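PDB 4U3S: cellulosomal scaffoldin adaptor protein B from Acetivibrio cellulolyticus, which contributes a type II cohesin module, the third of this scaffoldin, a type of domain that typically binds type II dockerins during cellulosome assembly. Local coordinates for residues Ala56-Asn59 with Ser60-Pro63. Sequence-based numbering, arbitrary orientation.
Sequences AYTN and SSLP
Thr58 and Ser61, the first and last residues of a type I beta turn, are joined by two hydrogen bonds. The backbone N of Thr58 donates to Ser61 OG at 2.8 Å, with an N-H...O angle of 154°, while Ser61 N returns a longer bond of 3.3 Å to Thr58 O. This second bond is nearly straight. Serine suits the last position of the turn because its short hydroxyl can reach back to the main chain: with OG anti to its own carbonyl carbon (chi1 -63°), it is directed at the amide of Thr58. Thr58 OG1 accepts a further, almost linear bond of 3.2 Å from Ser60 N, which makes an ST turn within the beta turn; the threonine hydroxyl sits between backbone N and carbonyl carbon (chi1 67°). Asn59, at the second position of the turn, uses OD1 to accept a bond from the backbone N of Ile84. The turn belongs to the loop joining strands 46-49 and 64-65 of the cohesin beta-sandwich, and His82 binds the carbonyl O of Ser61 through NE2. The ring of the buried Tyr57 packs against Ser61, whose CB sits over one face in a CH-pi contact, 3.9 Å from the ring centroid. The ring of His82 also meets that of Tyr57, their planes roughly parallel. Tyrosine combines this broad apolar surface with a polar end: a water lies 2.7 Å from Tyr57 OH and donates to Leu62 O at 2.8 Å, bridging the ring's far end to the chain leaving the turn. Beyond it, Leu62 and Pro63 both pack on Val78 of strand 76-80.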
ATOM      1  N   ALA A  56      16.128  16.534  -0.757  1.00 22.78           N
ATOM      2  CA  ALA A  56      14.725  16.655  -0.352  1.00 21.90           C
ATOM      3  C   ALA A  56      13.907  15.489  -0.856  1.00 20.78           C
ATOM      4  O   ALA A  56      14.093  15.029  -1.979  1.00 22.94           O
ATOM      5  CB  ALA A  56      14.124  17.951  -0.862  1.00 23.52           C
ATOM      6  N   TYR A  57      12.973  15.039  -0.018  1.00 19.75           N
ATOM      7  CA  TYR A  57      12.051  14.015  -0.406  1.00 19.36           C
ATOM      8  C   TYR A  57      11.076  14.528  -1.440  1.00 19.73           C
ATOM      9  O   TYR A  57      10.537  15.634  -1.298  1.00 19.85           O
ATOM     10  CB  TYR A  57      11.184  13.543   0.774  1.00 19.14           C
ATOM     11  CG  TYR A  57      11.810  12.494   1.685  1.00 20.19           C
ATOM     12  CD1 TYR A  57      13.158  12.163   1.609  1.00 20.61           C
ATOM     13  CD2 TYR A  57      11.034  11.831   2.613  1.00 21.26           C
ATOM     14  CE1 TYR A  57      13.697  11.197   2.419  1.00 19.86           C
ATOM     15  CE2 TYR A  57      11.573  10.879   3.463  1.00 22.27           C
ATOM     16  CZ  TYR A  57      12.904  10.576   3.369  1.00 22.99           C
ATOM     17  OH  TYR A  57      13.439   9.623   4.202  1.00 25.61           O
ATOM     18  N   THR A  58      10.819  13.687  -2.422  1.00 18.68           N
ATOM     19  CA  THR A  58       9.647  13.816  -3.293  1.00 20.61           C
ATOM     20  C   THR A  58       8.640  12.835  -2.719  1.00 18.87           C
ATOM     21  O   THR A  58       8.924  12.136  -1.743  1.00 17.30           O
ATOM     22  CB  THR A  58       9.940  13.418  -4.752  1.00 21.99           C
ATOM     23  OG1 THR A  58      10.212  12.010  -4.829  1.00 22.33           O
ATOM     24  CG2 THR A  58      11.104  14.198  -5.312  1.00 25.22           C
ATOM     25  N   ASN A  59       7.458  12.725  -3.330  1.00 19.61           N
ATOM     26  CA  ASN A  59       6.464  11.802  -2.792  1.00 20.05           C
ATOM     27  C   ASN A  59       6.809  10.324  -3.007  1.00 19.04           C
ATOM     28  O   ASN A  59       6.049   9.449  -2.585  1.00 18.67           O
ATOM     29  CB  ASN A  59       5.082  12.138  -3.380  1.00 19.58           C
ATOM     30  CG  ASN A  59       4.468  13.363  -2.746  1.00 21.17           C
ATOM     31  OD1 ASN A  59       4.828  13.742  -1.630  1.00 21.55           O
ATOM     32  ND2 ASN A  59       3.520  13.979  -3.440  1.00 24.14           N
ATOM     33  N   SER A  60       7.950  10.030  -3.647  1.00 17.25           N
ATOM     34  CA  SER A  60       8.369   8.636  -3.833  1.00 17.64           C
ATOM     35  C   SER A  60       9.695   8.281  -3.128  1.00 17.50           C
ATOM     36  O   SER A  60      10.196   7.173  -3.275  1.00 18.60           O
ATOM     37  CB  SER A  60       8.461   8.305  -5.311  1.00 21.44           C
ATOM     38  OG  SER A  60       9.406   9.141  -5.951  1.00 22.21           O
ATOM     39  N   SER A  61      10.243   9.217  -2.362  1.00 16.85           N
ATOM     40  CA  SER A  61      11.587   9.018  -1.783  1.00 17.65           C
ATOM     41  C   SER A  61      11.599   7.891  -0.769  1.00 16.77           C
ATOM     42  O   SER A  61      10.685   7.747   0.026  1.00 18.44           O
ATOM     43  CB  SER A  61      12.110  10.293  -1.164  1.00 17.51           C
ATOM     44  OG  SER A  61      12.269  11.292  -2.155  1.00 19.12           O
ATOM     45  N   LEU A  62      12.624   7.054  -0.809  1.00 16.09           N
ATOM     46  CA  LEU A  62      12.659   5.885   0.052  1.00 16.96           C
ATOM     47  C   LEU A  62      13.336   6.143   1.386  1.00 16.94           C
ATOM     48  O   LEU A  62      14.274   6.929   1.472  1.00 19.23           O
ATOM     49  CB  LEU A  62      13.291   4.711  -0.691  1.00 16.75           C
ATOM     50  CG  LEU A  62      12.534   4.353  -1.971  1.00 17.06           C
ATOM     51  CD1 LEU A  62      13.344   3.409  -2.842  1.00 16.58           C
ATOM     52  CD2 LEU A  62      11.193   3.719  -1.648  1.00 18.99           C
ATOM     53  N   PRO A  63      12.859   5.457   2.439  1.00 17.88           N
ATOM     54  CA  PRO A  63      13.478   5.629   3.755  1.00 17.28           C
ATOM     55  C   PRO A  63      14.899   5.071   3.786  1.00 17.74           C
ATOM     56  O   PRO A  63      15.237   4.134   3.055  1.00 17.90           O
ATOM     57  CB  PRO A  63      12.589   4.786   4.675  1.00 17.67           C
ATOM     58  CG  PRO A  63      11.916   3.818   3.798  1.00 18.52           C
ATOM     59  CD  PRO A  63      11.753   4.486   2.466  1.00 17.34           C
TER
HETATM   60  O   HOH W   1      15.664   8.488   3.286  1.00 21.69           O